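Local coordinates for protein GH3 beta-N-acetylglucosaminidase (PDB 6K5J) that hydrolyses terminal beta-linked N-acetylglucosamine residues from the non-reducing ends of glycans, as a family 3 glycoside hydrolase, at residues H183-G188 with V232-V237; H203-L208 with R256-Y261; R367-S372 with T506-R511; T97-N102 with Y115-I120; R35-I38 with H42-G45. One frame throughout, in Å; residues are numbered along the deposited sequence.

Interaction 1. Residues H183-G188 with V232-V237. With NAG (2-acetamido-2-deoxy-beta-D-glucopyranose), chain B.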
# COMPACT_ATOMS: atom_id res chain seq x y z
N HIS A 183 -3.37 5.94 -7.21
CA HIS A 183 -2.48 7.00 -7.67
C HIS A 183 -3.12 7.64 -8.91
O HIS A 183 -3.14 7.04 -9.99
CB HIS A 183 -1.10 6.43 -8.04
CG HIS A 183 -0.44 5.63 -6.95
ND1 HIS A 183 -0.77 4.32 -6.66
CD2 HIS A 183 0.55 5.96 -6.08
CE1 HIS A 183 -0.02 3.88 -5.67
NE2 HIS A 183 0.80 4.85 -5.30
N PHE A 184 -3.61 8.87 -8.75
CA PHE A 184 -4.46 9.48 -9.77
C PHE A 184 -3.65 9.82 -11.03
O PHE A 184 -2.54 10.35 -10.92
CB PHE A 184 -5.11 10.75 -9.20
CG PHE A 184 -6.04 11.45 -10.16
CD1 PHE A 184 -5.55 12.43 -11.01
CD2 PHE A 184 -7.39 11.14 -10.20
CE1 PHE A 184 -6.40 13.08 -11.91
CE2 PHE A 184 -8.25 11.78 -11.08
CZ PHE A 184 -7.76 12.75 -11.95
N PRO A 185 -4.21 9.60 -12.23
CA PRO A 185 -5.57 9.12 -12.51
C PRO A 185 -5.72 7.60 -12.61
O PRO A 185 -6.74 7.14 -13.12
CB PRO A 185 -5.91 9.78 -13.86
CG PRO A 185 -4.58 9.85 -14.55
CD PRO A 185 -3.56 10.12 -13.45
N GLY A 186 -4.74 6.82 -12.15
CA GLY A 186 -4.93 5.38 -12.14
C GLY A 186 -3.72 4.63 -12.66
O GLY A 186 -3.39 4.71 -13.84
N HIS A 187 -3.07 3.88 -11.78
CA HIS A 187 -1.82 3.17 -12.04
C HIS A 187 -2.03 1.69 -12.35
O HIS A 187 -1.05 0.97 -12.54
CB HIS A 187 -0.89 3.33 -10.83
CG HIS A 187 0.58 3.33 -11.14
ND1 HIS A 187 1.19 2.36 -11.92
CD2 HIS A 187 1.58 4.15 -10.72
CE1 HIS A 187 2.49 2.61 -11.99
NE2 HIS A 187 2.75 3.69 -11.28
N GLY A 188 -3.29 1.22 -12.41
CA GLY A 188 -3.55 -0.21 -12.45
C GLY A 188 -3.21 -0.90 -13.76
O GLY A 188 -2.99 -2.12 -13.77
N VAL A 232 3.05 8.78 -14.09
CA VAL A 232 2.71 7.97 -15.26
C VAL A 232 2.22 8.90 -16.37
O VAL A 232 1.51 9.87 -16.11
CB VAL A 232 1.65 6.90 -14.89
CG1 VAL A 232 1.12 6.18 -16.14
CG2 VAL A 232 2.24 5.90 -13.88
N LEU A 233 2.64 8.61 -17.61
CA LEU A 233 2.18 9.38 -18.76
C LEU A 233 0.81 8.91 -19.22
O LEU A 233 0.55 7.71 -19.34
CB LEU A 233 3.16 9.22 -19.93
CG LEU A 233 4.61 9.58 -19.62
CD1 LEU A 233 5.53 9.03 -20.70
CD2 LEU A 233 4.72 11.09 -19.51
N PHE A 234 -0.07 9.88 -19.50
CA PHE A 234 -1.41 9.63 -20.04
C PHE A 234 -1.57 10.49 -21.30
O PHE A 234 -2.14 11.59 -21.24
CB PHE A 234 -2.50 9.94 -19.02
CG PHE A 234 -2.48 9.03 -17.81
CD1 PHE A 234 -1.62 9.29 -16.74
CD2 PHE A 234 -3.30 7.91 -17.74
CE1 PHE A 234 -1.58 8.45 -15.64
CE2 PHE A 234 -3.27 7.07 -16.65
CZ PHE A 234 -2.41 7.34 -15.59
N PRO A 235 -1.09 10.01 -22.45
CA PRO A 235 -1.15 10.83 -23.67
C PRO A 235 -2.56 11.26 -24.09
O PRO A 235 -2.68 12.26 -24.80
CB PRO A 235 -0.52 9.93 -24.74
CG PRO A 235 -0.47 8.55 -24.13
CD PRO A 235 -0.35 8.76 -22.66
N ALA A 236 -3.61 10.55 -23.68
CA ALA A 236 -4.96 11.00 -24.03
C ALA A 236 -5.34 12.28 -23.28
O ALA A 236 -6.26 12.98 -23.71
CB ALA A 236 -6.00 9.92 -23.73
N VAL A 237 -4.66 12.57 -22.18
CA VAL A 237 -4.91 13.77 -21.39
C VAL A 237 -3.81 14.80 -21.59
O VAL A 237 -4.09 15.99 -21.73
CB VAL A 237 -5.08 13.42 -19.90
CG1 VAL A 237 -5.47 14.67 -19.10
CG2 VAL A 237 -6.11 12.33 -19.72
C1 NAG B . 5.77 5.71 -3.70
C2 NAG B . 4.49 4.86 -3.84
C3 NAG B . 3.32 5.46 -3.04
C4 NAG B . 3.74 5.82 -1.62
C5 NAG B . 4.96 6.72 -1.68
C6 NAG B . 5.48 7.15 -0.32
C7 NAG B . 3.82 3.59 -5.85
C8 NAG B . 3.44 3.68 -7.30
N2 NAG B . 4.12 4.74 -5.24
O1 NAG B . 6.84 4.97 -4.19
O3 NAG B . 2.23 4.54 -2.99
O4 NAG B . 2.68 6.48 -0.94
O5 NAG B . 6.02 6.01 -2.32
O6 NAG B . 6.07 6.05 0.38
O7 NAG B . 3.82 2.51 -5.24

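Interaction 2. Residues H203-L208 with R256-Y261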
# COMPACT_ATOMS: atom_id res chain seq x y z
N HIS A 203 -4.20 4.59 -23.36
CA HIS A 203 -5.57 4.38 -23.82
C HIS A 203 -6.30 5.70 -24.05
O HIS A 203 -5.96 6.74 -23.50
CB HIS A 203 -6.33 3.54 -22.80
CG HIS A 203 -5.62 2.27 -22.46
ND1 HIS A 203 -5.41 1.27 -23.38
CD2 HIS A 203 -5.03 1.86 -21.31
CE1 HIS A 203 -4.73 0.28 -22.81
NE2 HIS A 203 -4.50 0.62 -21.55
N ALA A 204 -7.35 5.60 -24.87
CA ALA A 204 -8.18 6.74 -25.21
C ALA A 204 -8.99 7.20 -24.01
O ALA A 204 -9.22 6.47 -23.05
CB ALA A 204 -9.12 6.40 -26.37
N ARG A 205 -9.46 8.45 -24.10
CA ARG A 205 -10.20 9.06 -23.01
C ARG A 205 -11.44 8.24 -22.63
O ARG A 205 -11.78 8.15 -21.45
CB ARG A 205 -10.57 10.48 -23.42
CG ARG A 205 -11.14 11.33 -22.35
CD ARG A 205 -10.24 11.44 -21.13
NE ARG A 205 -11.08 11.96 -20.07
CZ ARG A 205 -11.20 13.25 -19.77
NH1 ARG A 205 -10.49 14.15 -20.43
NH2 ARG A 205 -12.02 13.62 -18.81
N GLU A 206 -12.13 7.64 -23.62
CA GLU A 206 -13.31 6.84 -23.28
C GLU A 206 -12.95 5.73 -22.30
O GLU A 206 -13.75 5.38 -21.43
CB GLU A 206 -13.96 6.25 -24.53
CG GLU A 206 -13.14 5.22 -25.32
CD GLU A 206 -13.21 3.79 -24.75
OE1 GLU A 206 -12.23 3.02 -24.97
OE2 GLU A 206 -14.21 3.43 -24.08
N ARG A 207 -11.77 5.14 -22.45
CA ARG A 207 -11.40 4.06 -21.56
C ARG A 207 -11.06 4.60 -20.18
O ARG A 207 -11.48 4.03 -19.16
CB ARG A 207 -10.25 3.27 -22.18
CG ARG A 207 -9.24 2.74 -21.21
CD ARG A 207 -9.75 1.60 -20.34
NE ARG A 207 -8.66 1.30 -19.42
CZ ARG A 207 -7.71 0.42 -19.68
NH1 ARG A 207 -7.75 -0.31 -20.79
NH2 ARG A 207 -6.73 0.24 -18.80
N LEU A 208 -10.33 5.73 -20.12
CA LEU A 208 -10.02 6.33 -18.82
C LEU A 208 -11.29 6.74 -18.09
O LEU A 208 -11.38 6.59 -16.87
CB LEU A 208 -9.09 7.54 -19.01
CG LEU A 208 -7.74 7.28 -19.68
CD1 LEU A 208 -6.92 8.57 -19.81
CD2 LEU A 208 -6.94 6.21 -18.92
N ARG A 256 -8.86 19.04 -10.98
CA ARG A 256 -9.46 20.25 -10.41
C ARG A 256 -10.60 20.77 -11.27
O ARG A 256 -11.62 21.22 -10.73
CB ARG A 256 -8.39 21.33 -10.26
CG ARG A 256 -7.19 20.88 -9.43
CD ARG A 256 -7.08 21.72 -8.22
NE ARG A 256 -5.87 21.46 -7.45
CZ ARG A 256 -5.86 21.00 -6.22
NH1 ARG A 256 -7.02 20.72 -5.61
NH2 ARG A 256 -4.72 20.81 -5.58
N GLY A 257 -10.44 20.74 -12.58
CA GLY A 257 -11.43 21.32 -13.47
C GLY A 257 -12.58 20.38 -13.75
O GLY A 257 -13.69 20.60 -13.26
N GLU A 258 -12.32 19.32 -14.52
CA GLU A 258 -13.39 18.41 -14.91
C GLU A 258 -14.03 17.75 -13.70
O GLU A 258 -15.26 17.60 -13.65
CB GLU A 258 -12.87 17.35 -15.88
CG GLU A 258 -12.38 17.88 -17.23
CD GLU A 258 -12.16 16.77 -18.24
OE1 GLU A 258 -13.00 15.84 -18.30
OE2 GLU A 258 -11.15 16.80 -18.97
N LEU A 259 -13.22 17.32 -12.73
CA LEU A 259 -13.72 16.59 -11.58
C LEU A 259 -14.03 17.49 -10.39
O LEU A 259 -14.58 17.01 -9.39
CB LEU A 259 -12.71 15.50 -11.17
CG LEU A 259 -12.71 14.17 -11.95
CD1 LEU A 259 -12.91 14.32 -13.45
CD2 LEU A 259 -11.44 13.36 -11.68
N GLY A 260 -13.69 18.78 -10.47
CA GLY A 260 -14.06 19.72 -9.42
C GLY A 260 -13.37 19.53 -8.09
O GLY A 260 -13.88 19.99 -7.06
N TYR A 261 -12.23 18.85 -8.05
CA TYR A 261 -11.60 18.55 -6.77
C TYR A 261 -10.85 19.77 -6.25
O TYR A 261 -9.91 20.24 -6.89
CB TYR A 261 -10.66 17.37 -6.90
CG TYR A 261 -10.15 16.92 -5.56
CD1 TYR A 261 -11.04 16.49 -4.59
CD2 TYR A 261 -8.79 16.98 -5.25
CE1 TYR A 261 -10.59 16.07 -3.33
CE2 TYR A 261 -8.33 16.57 -4.00
CZ TYR A 261 -9.23 16.12 -3.06
OH TYR A 261 -8.78 15.72 -1.82

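Interaction 3. Residues R367-S372 with T506-R511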
# COMPACT_ATOMS: atom_id res chain seq x y z
N ARG A 367 -12.44 -13.09 10.50
CA ARG A 367 -13.67 -13.39 9.78
C ARG A 367 -13.66 -12.80 8.37
O ARG A 367 -14.24 -13.39 7.46
CB ARG A 367 -14.87 -12.91 10.59
CG ARG A 367 -15.04 -13.74 11.86
CD ARG A 367 -16.30 -13.36 12.66
NE ARG A 367 -16.13 -13.82 14.03
CZ ARG A 367 -15.88 -13.02 15.05
NH1 ARG A 367 -15.80 -11.71 14.87
NH2 ARG A 367 -15.70 -13.54 16.26
N ILE A 368 -12.98 -11.67 8.17
CA ILE A 368 -12.81 -11.12 6.83
C ILE A 368 -12.04 -12.09 5.94
O ILE A 368 -12.44 -12.40 4.82
CB ILE A 368 -12.12 -9.75 6.89
CG1 ILE A 368 -12.99 -8.72 7.63
CG2 ILE A 368 -11.77 -9.25 5.50
CD1 ILE A 368 -12.34 -7.37 7.70
N SER A 369 -10.90 -12.59 6.44
CA SER A 369 -10.06 -13.45 5.61
C SER A 369 -10.75 -14.77 5.30
O SER A 369 -10.50 -15.36 4.24
CB SER A 369 -8.72 -13.71 6.31
OG SER A 369 -8.07 -12.50 6.63
N GLU A 370 -11.60 -15.27 6.21
CA GLU A 370 -12.37 -16.48 5.90
C GLU A 370 -13.22 -16.31 4.65
O GLU A 370 -13.47 -17.28 3.93
CB GLU A 370 -13.26 -16.88 7.09
CG GLU A 370 -12.49 -17.31 8.35
CD GLU A 370 -13.40 -17.75 9.49
OE1 GLU A 370 -14.61 -17.94 9.27
OE2 GLU A 370 -12.89 -17.90 10.62
N LYS A 371 -13.69 -15.09 4.38
CA LYS A 371 -14.50 -14.83 3.20
C LYS A 371 -13.67 -14.60 1.94
O LYS A 371 -14.24 -14.55 0.84
CB LYS A 371 -15.41 -13.60 3.43
CG LYS A 371 -16.57 -13.84 4.39
CD LYS A 371 -17.42 -12.56 4.59
CE LYS A 371 -18.49 -12.40 3.50
NZ LYS A 371 -19.15 -11.04 3.53
N SER A 372 -12.36 -14.46 2.07
CA SER A 372 -11.48 -14.02 1.00
C SER A 372 -10.83 -15.17 0.22
O SER A 372 -10.72 -15.09 -1.01
CB SER A 372 -10.39 -13.10 1.59
OG SER A 372 -9.50 -12.61 0.61
N THR A 506 -0.61 -12.56 5.48
CA THR A 506 -0.94 -12.06 6.81
C THR A 506 -1.34 -13.20 7.75
O THR A 506 -1.71 -14.28 7.29
CB THR A 506 -2.10 -11.08 6.72
OG1 THR A 506 -3.23 -11.76 6.15
CG2 THR A 506 -1.75 -9.88 5.86
N PRO A 507 -1.32 -12.96 9.07
CA PRO A 507 -1.77 -14.00 9.99
C PRO A 507 -3.18 -14.48 9.71
O PRO A 507 -3.42 -15.70 9.68
CB PRO A 507 -1.66 -13.32 11.37
CG PRO A 507 -0.53 -12.35 11.20
CD PRO A 507 -0.71 -11.81 9.78
N SER A 508 -4.13 -13.56 9.48
CA SER A 508 -5.52 -13.97 9.29
C SER A 508 -5.73 -14.69 7.96
O SER A 508 -6.60 -15.56 7.87
CB SER A 508 -6.46 -12.77 9.42
OG SER A 508 -6.26 -11.84 8.36
N ALA A 509 -4.96 -14.33 6.93
CA ALA A 509 -5.10 -15.02 5.65
C ALA A 509 -4.57 -16.44 5.74
O ALA A 509 -5.14 -17.36 5.16
CB ALA A 509 -4.37 -14.25 4.54
N MET A 510 -3.49 -16.64 6.49
CA MET A 510 -2.95 -17.98 6.62
C MET A 510 -3.81 -18.84 7.53
O MET A 510 -3.92 -20.06 7.31
CB MET A 510 -1.50 -17.91 7.10
CG MET A 510 -0.55 -17.24 6.09
SD MET A 510 -0.50 -18.06 4.46
CE MET A 510 -1.69 -17.12 3.48
N ARG A 511 -4.44 -18.24 8.54
CA ARG A 511 -5.40 -18.97 9.36
C ARG A 511 -6.57 -19.45 8.51
O ARG A 511 -6.94 -20.63 8.57
CB ARG A 511 -5.90 -18.10 10.51
CG ARG A 511 -7.04 -18.74 11.35
CD ARG A 511 -7.61 -17.76 12.39
NE ARG A 511 -8.76 -18.32 13.09
CZ ARG A 511 -10.01 -18.28 12.64
NH1 ARG A 511 -10.29 -17.69 11.48
NH2 ARG A 511 -11.00 -18.83 13.36

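Interaction 4. Residues T97-N102 with Y115-I120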
# COMPACT_ATOMS: atom_id res chain seq x y z
N THR A 97 -2.99 -4.18 14.88
CA THR A 97 -3.69 -5.22 14.14
C THR A 97 -3.15 -5.29 12.72
O THR A 97 -3.05 -4.26 12.04
CB THR A 97 -5.19 -4.90 14.09
OG1 THR A 97 -5.67 -4.67 15.42
CG2 THR A 97 -5.98 -6.05 13.46
N VAL A 98 -2.84 -6.49 12.26
CA VAL A 98 -2.49 -6.70 10.85
C VAL A 98 -3.81 -6.90 10.11
O VAL A 98 -4.52 -7.89 10.33
CB VAL A 98 -1.54 -7.88 10.67
CG1 VAL A 98 -1.20 -8.07 9.18
CG2 VAL A 98 -0.26 -7.63 11.45
N VAL A 99 -4.17 -5.94 9.27
CA VAL A 99 -5.48 -5.87 8.64
C VAL A 99 -5.34 -6.44 7.23
O VAL A 99 -4.31 -6.22 6.59
CB VAL A 99 -5.97 -4.42 8.66
CG1 VAL A 99 -7.11 -4.20 7.72
CG2 VAL A 99 -6.34 -4.01 10.10
N PRO A 100 -6.34 -7.17 6.71
CA PRO A 100 -6.26 -7.64 5.32
C PRO A 100 -6.12 -6.48 4.34
O PRO A 100 -6.64 -5.38 4.55
CB PRO A 100 -7.60 -8.36 5.11
CG PRO A 100 -8.01 -8.77 6.47
CD PRO A 100 -7.54 -7.67 7.39
N GLY A 101 -5.41 -6.75 3.24
CA GLY A 101 -5.13 -5.75 2.24
C GLY A 101 -6.18 -5.74 1.14
O GLY A 101 -7.15 -6.49 1.16
N ASN A 102 -5.94 -4.88 0.15
CA ASN A 102 -7.00 -4.51 -0.77
C ASN A 102 -7.51 -5.71 -1.57
O ASN A 102 -8.72 -5.96 -1.61
CB ASN A 102 -6.53 -3.39 -1.70
CG ASN A 102 -6.65 -2.03 -1.05
OD1 ASN A 102 -6.79 -1.92 0.18
ND2 ASN A 102 -6.62 -0.99 -1.87
N TYR A 115 -14.74 -0.99 4.98
CA TYR A 115 -14.90 0.05 6.00
C TYR A 115 -14.28 -0.39 7.32
O TYR A 115 -13.53 0.36 7.95
CB TYR A 115 -16.38 0.39 6.22
CG TYR A 115 -16.57 1.44 7.30
CD1 TYR A 115 -16.69 1.07 8.64
CD2 TYR A 115 -16.58 2.79 7.00
CE1 TYR A 115 -16.82 2.03 9.64
CE2 TYR A 115 -16.73 3.75 7.99
CZ TYR A 115 -16.85 3.37 9.30
OH TYR A 115 -16.99 4.33 10.28
N GLU A 116 -14.63 -1.59 7.79
CA GLU A 116 -14.16 -1.99 9.11
C GLU A 116 -12.64 -2.16 9.11
O GLU A 116 -11.98 -1.78 10.09
CB GLU A 116 -14.85 -3.27 9.57
CG GLU A 116 -16.36 -3.16 9.48
CD GLU A 116 -17.08 -4.31 10.11
OE1 GLU A 116 -16.61 -5.46 9.96
OE2 GLU A 116 -18.13 -4.06 10.74
N ALA A 117 -12.08 -2.71 8.04
CA ALA A 117 -10.63 -2.84 7.94
C ALA A 117 -9.96 -1.47 8.02
O ALA A 117 -9.00 -1.27 8.79
CB ALA A 117 -10.27 -3.56 6.65
N ALA A 118 -10.47 -0.51 7.26
CA ALA A 118 -9.88 0.83 7.26
C ALA A 118 -10.09 1.52 8.59
O ALA A 118 -9.23 2.29 9.04
CB ALA A 118 -10.47 1.65 6.11
N HIS A 119 -11.24 1.29 9.23
CA HIS A 119 -11.49 1.95 10.51
C HIS A 119 -10.57 1.42 11.60
O HIS A 119 -10.14 2.17 12.47
CB HIS A 119 -12.95 1.78 10.91
CG HIS A 119 -13.34 2.63 12.08
ND1 HIS A 119 -13.52 4.00 11.98
CD2 HIS A 119 -13.58 2.32 13.38
CE1 HIS A 119 -13.86 4.48 13.16
NE2 HIS A 119 -13.90 3.49 14.03
N ILE A 120 -10.25 0.12 11.57
CA ILE A 120 -9.26 -0.40 12.51
C ILE A 120 -7.90 0.26 12.26
O ILE A 120 -7.25 0.75 13.19
CB ILE A 120 -9.16 -1.93 12.41
CG1 ILE A 120 -10.38 -2.59 13.03
CG2 ILE A 120 -7.89 -2.40 13.11
CD1 ILE A 120 -10.44 -4.09 12.73

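Interaction 5. Residues R35-I38 with H42-G45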
# COMPACT_ATOMS: atom_id res chain seq x y z
N ARG A 35 14.21 18.25 13.40
CA ARG A 35 14.09 19.51 14.13
C ARG A 35 14.31 20.71 13.21
O ARG A 35 13.58 21.71 13.29
CB ARG A 35 15.08 19.51 15.29
CG ARG A 35 14.89 20.59 16.32
CD ARG A 35 15.82 20.37 17.51
NE ARG A 35 15.63 19.06 18.11
CZ ARG A 35 14.74 18.81 19.08
NH1 ARG A 35 13.97 19.79 19.54
NH2 ARG A 35 14.62 17.58 19.57
N LYS A 36 15.31 20.63 12.33
CA LYS A 36 15.60 21.73 11.41
C LYS A 36 14.54 21.85 10.32
O LYS A 36 14.16 22.96 9.92
CB LYS A 36 17.00 21.53 10.80
CG LYS A 36 18.12 21.90 11.80
CD LYS A 36 19.53 21.96 11.20
CE LYS A 36 20.15 23.34 11.36
NZ LYS A 36 21.11 23.50 12.48
N LEU A 37 14.05 20.72 9.81
CA LEU A 37 12.95 20.75 8.85
C LEU A 37 11.74 21.47 9.42
O LEU A 37 11.09 22.26 8.73
CB LEU A 37 12.57 19.33 8.43
CG LEU A 37 13.54 18.56 7.51
CD1 LEU A 37 13.16 17.09 7.45
CD2 LEU A 37 13.55 19.16 6.13
N ILE A 38 11.42 21.21 10.69
CA ILE A 38 10.24 21.80 11.30
C ILE A 38 10.50 23.26 11.66
O ILE A 38 9.72 24.14 11.31
CB ILE A 38 9.80 20.99 12.52
CG1 ILE A 38 9.30 19.60 12.10
CG2 ILE A 38 8.72 21.74 13.29
CD1 ILE A 38 9.17 18.63 13.27
N HIS A 42 10.21 25.00 8.19
CA HIS A 42 8.77 25.19 8.36
C HIS A 42 7.96 24.14 7.58
O HIS A 42 6.90 24.45 7.03
CB HIS A 42 8.34 26.60 7.95
CG HIS A 42 9.20 27.69 8.51
ND1 HIS A 42 9.17 28.06 9.84
CD2 HIS A 42 10.12 28.50 7.92
CE1 HIS A 42 10.03 29.05 10.04
NE2 HIS A 42 10.61 29.34 8.89
N VAL A 43 8.46 22.90 7.52
CA VAL A 43 7.77 21.89 6.73
C VAL A 43 6.35 21.70 7.24
O VAL A 43 6.05 21.85 8.43
CB VAL A 43 8.50 20.53 6.70
CG1 VAL A 43 9.81 20.63 5.92
CG2 VAL A 43 8.70 19.99 8.13
N GLY A 44 5.46 21.34 6.32
CA GLY A 44 4.05 21.18 6.66
C GLY A 44 3.71 19.79 7.12
O GLY A 44 2.69 19.58 7.80
N GLY A 45 4.55 18.81 6.78
CA GLY A 45 4.21 17.43 7.05
C GLY A 45 5.43 16.55 7.23
O GLY A 45 6.54 16.87 6.77
O HOH W 1 6.74 23.41 10.52

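Interaction 1. Residues H183-G188 with V232-V237
Pro185 points its CG at one face of the Phe234 ring, 3.5 Å from the centroid of that ring and 12° off its normal, a CH-pi contact close to the ring centre. Phe234 reaches this place with its CG anti to the carbonyl carbon (chi1 -65°), and Pro185, preceded by a cis peptide, has its CB directed toward that segment. The same phenyl ring meets Gly186 at its edge, where the carbonyl O of Gly186 lies in the ring plane, 3.3 Å from CZ of Phe234.

Further along, Val232 uses one methyl. Its CG2, anti to the carbonyl carbon, sits over a face of the imidazole of His187, 3.7 Å from the ring centroid. The nitrogens of His187 look elsewhere, NE2 to Ser194 and ND1 to Thr190, so its rotation is fixed from outside while the valine methyl packs on its face.

His183 turns toward the sugar instead. NE2 of His183 and O3 of NAG are 2.7 Å apart in a hydrogen bond, and ND1 is held by Asp139. The acetamido methyl C8 of NAG lies over the His183 ring and 3.9 Å from CD2 of His187. His183 to Gly188, with Lys182 before them, form the KHFPGHG part of the signature of family 3 beta-N-acetylglucosaminidases. The chemistry is divided accordingly: Pro185 and His187 meet 232-237 through CH-pi packing, while His183 alone of its segment hydrogen-bonds NAG.

Interaction 2. Residues H203-L208 with R256-Y261
Arg205 and Glu258 meet head-on in a two-pronged salt bridge, the charged part of this surface contact. NH1 of Arg205 donates to OE2 of Glu258 over 3.1 Å, on the syn lone pair and almost in the guanidinium plane. The second prong, NH2 of Arg205 to OE1 of Glu258, measures 2.5 Å, too short to be taken literally. Glu258 lies at the guanidinium edge, the two planes 28° apart. Arg205 gets there by bending at chi2 (57°), while Glu258 stretches out beyond CG. Asp209 takes NE of Arg205, giving the guanidinium a second acid, and both bridge partners also touch a crystal neighbour.

The bridge ties helix 205-210 to the end of helix 249-258. In this TIM-barrel-type domain the latter helix carries the chain from strand 226-229 to its parallel neighbour 264-266.

Hydrogen bonds inside each segment shape the two ends. Ala204, the N-cap, offers its O to both Arg207 N (2.9 Å) and Leu208 N. NH1 of Arg256 reaches forward to O of Tyr261 at 3.2 Å, coming from above the carbonyl plane, and Asp294 pairs with NH2.

Within the first segment, NH1 of Arg207 rests above the centre of the His203 ring, while Asp189 binds both His203 NE2 and Arg207 NH2.

Interaction 3. Residues R367-S372 with T506-R511
Ser369 meets Ser508 hydroxyl to hydroxyl, OG to OG, at 2.6 Å. The OG of Ser369 is anti to the carbonyl carbon, whereas that of Ser508 is tucked between its backbone N and carbonyl carbon (chi1 66°), which turns it toward the other helix. Such small residues let the backbones come close: CA of Ser369 is 5.2 Å from CA of Ala509, and the helix axes pass 8.1 Å apart at a crossing angle of -52°. CB of Ser369 also rests 3.2 Å from the carbonyl O of Ser508.

One residue on, Glu370 extends its chain beyond CG to a single guanidinium nitrogen. NH1 of Arg511 donates to OE2 of Glu370 over 2.7 Å, nearly straight at 170°. A single bond forms the salt bridge, on the anti lone pair of OE2, with the carboxylate and guanidinium nearly coplanar. Arg511, extended from CG to NE, also has a long, weak pairing with Glu366.

At the other partner's start, Thr506 is the N-cap of helix 507-517, its OG1 accepting from Ala509 N at 3.2 Å.

Ile368 and Ser372 pack on helix 102-108, while Met510 and Arg511 reach helix 413-419. Helix 359-372 then leads into strand 374-377, an edge strand of the mixed six-stranded sheet, beside strand 499-501, from which the chain runs on to helix 507-517.

Interaction 4. Residues T97-N102 with Y115-I120
Thr97 and Val99 face Ile120 and Ala117 from an extended segment that runs counter to helix 115-120, with CA of Val99 6.0 Å from CA of Ala117 and CA of Thr97 7.5 Å from CA of Ile120. Two residues along the extended chain thus match three along the helix, nearly one turn.

Val99 is the central side chain, and it splits its two methyls between the helix residues. CG1, anti to the backbone N (chi1 164°), presses on CB of Ala117 at 3.4 Å, tighter than usual for two carbons. CG2, on the other branch, meets CG2 of Ile120 at 3.7 Å. An alanine in place of Val99 would take away both methyls, and the likely result is a gap against Ala117 and an Ile120 methyl short of one of its two packing partners.

Ile120 answers with its CG2 branch, which is anti to its own backbone N and lies between the two partners. Besides Val99 it touches CB of Thr97 at 3.8 Å, the two side chains crossing at about a right angle. The hydroxyl of Thr97 is bonded to Glu124, one turn further along the same helix, while CB, with CG2 close by, packs on Ile120.

The contact is apolar and buried. Behind helix 111-127, Ala118 packs on helix 158-174. On the side away from it, Val98 lies against Thr506 and Pro507, and Pro100 against helix 359-372, so the segment is held between barrel helix and second domain. Gly101 then stands at the N-cap position of helix 102-108.

Interaction 5. Residues R35-I38 with H42-G45
The carbonyl O of Ile38 is gripped by several groups: a water donates to it at 3.2 Å, His42 N makes a weak hydrogen bond, and His42 CA comes within 3.3 Å in a CA-H...O contact. The same water donates to O of Val43 at 2.7 Å, linking the helix end to the outgoing chain.

The straightest bond is Val43 N to Leu37 O, 3.0 Å and 171°, with the donor tilted from the carbonyl plane. His42, at positive phi, turns the chain out of the helix and back over its last turn.

Val43 then lays its methyls along that turn. With chi1 at -68°, CG1 is anti to the carbonyl carbon and CG2 falls between the backbone N and the carbonyl carbon. CG2 is 3.9 Å from CB of Leu37 and also touches CG1 of Ile38, while CG1 lies beside CB and CD2 of Leu37. A glycine in place of Val43 would probably open a gap against Leu37 and Ile38 and let the turn flex.

Ile38 packs beyond this on helix 56-72 and Leu37 on helix 302-317. Helix 32-39 is the connection between strands 21-23 and 45-47, parallel neighbours in the barrel, and this turn delivers the chain into the second.

How the interactions relate
Interactions 1 and 2 are neighbours, centres 10 Å apart, and cross along the chain; CB of Ala236 touches O of His203 at 3.2 Å, and Phe184 packs on Leu259. Only interaction 1 reaches the NAG, which is also hydrogen-bonded to Asp83, Arg152, Lys182 and Asp268; interaction 2 lies outward on the surface. Interactions 3 and 4 form a second pair, centres 11 Å apart, where Pro100 meets Ser369 and Ile368, joining the barrel to the second domain. Interactions 1 and 4 come within about 9 Å at their nearest atoms, without touching. Interaction 5 stands apart, its centre about 31 Å from that of interaction 1 and about 40 Å from that of interaction 3.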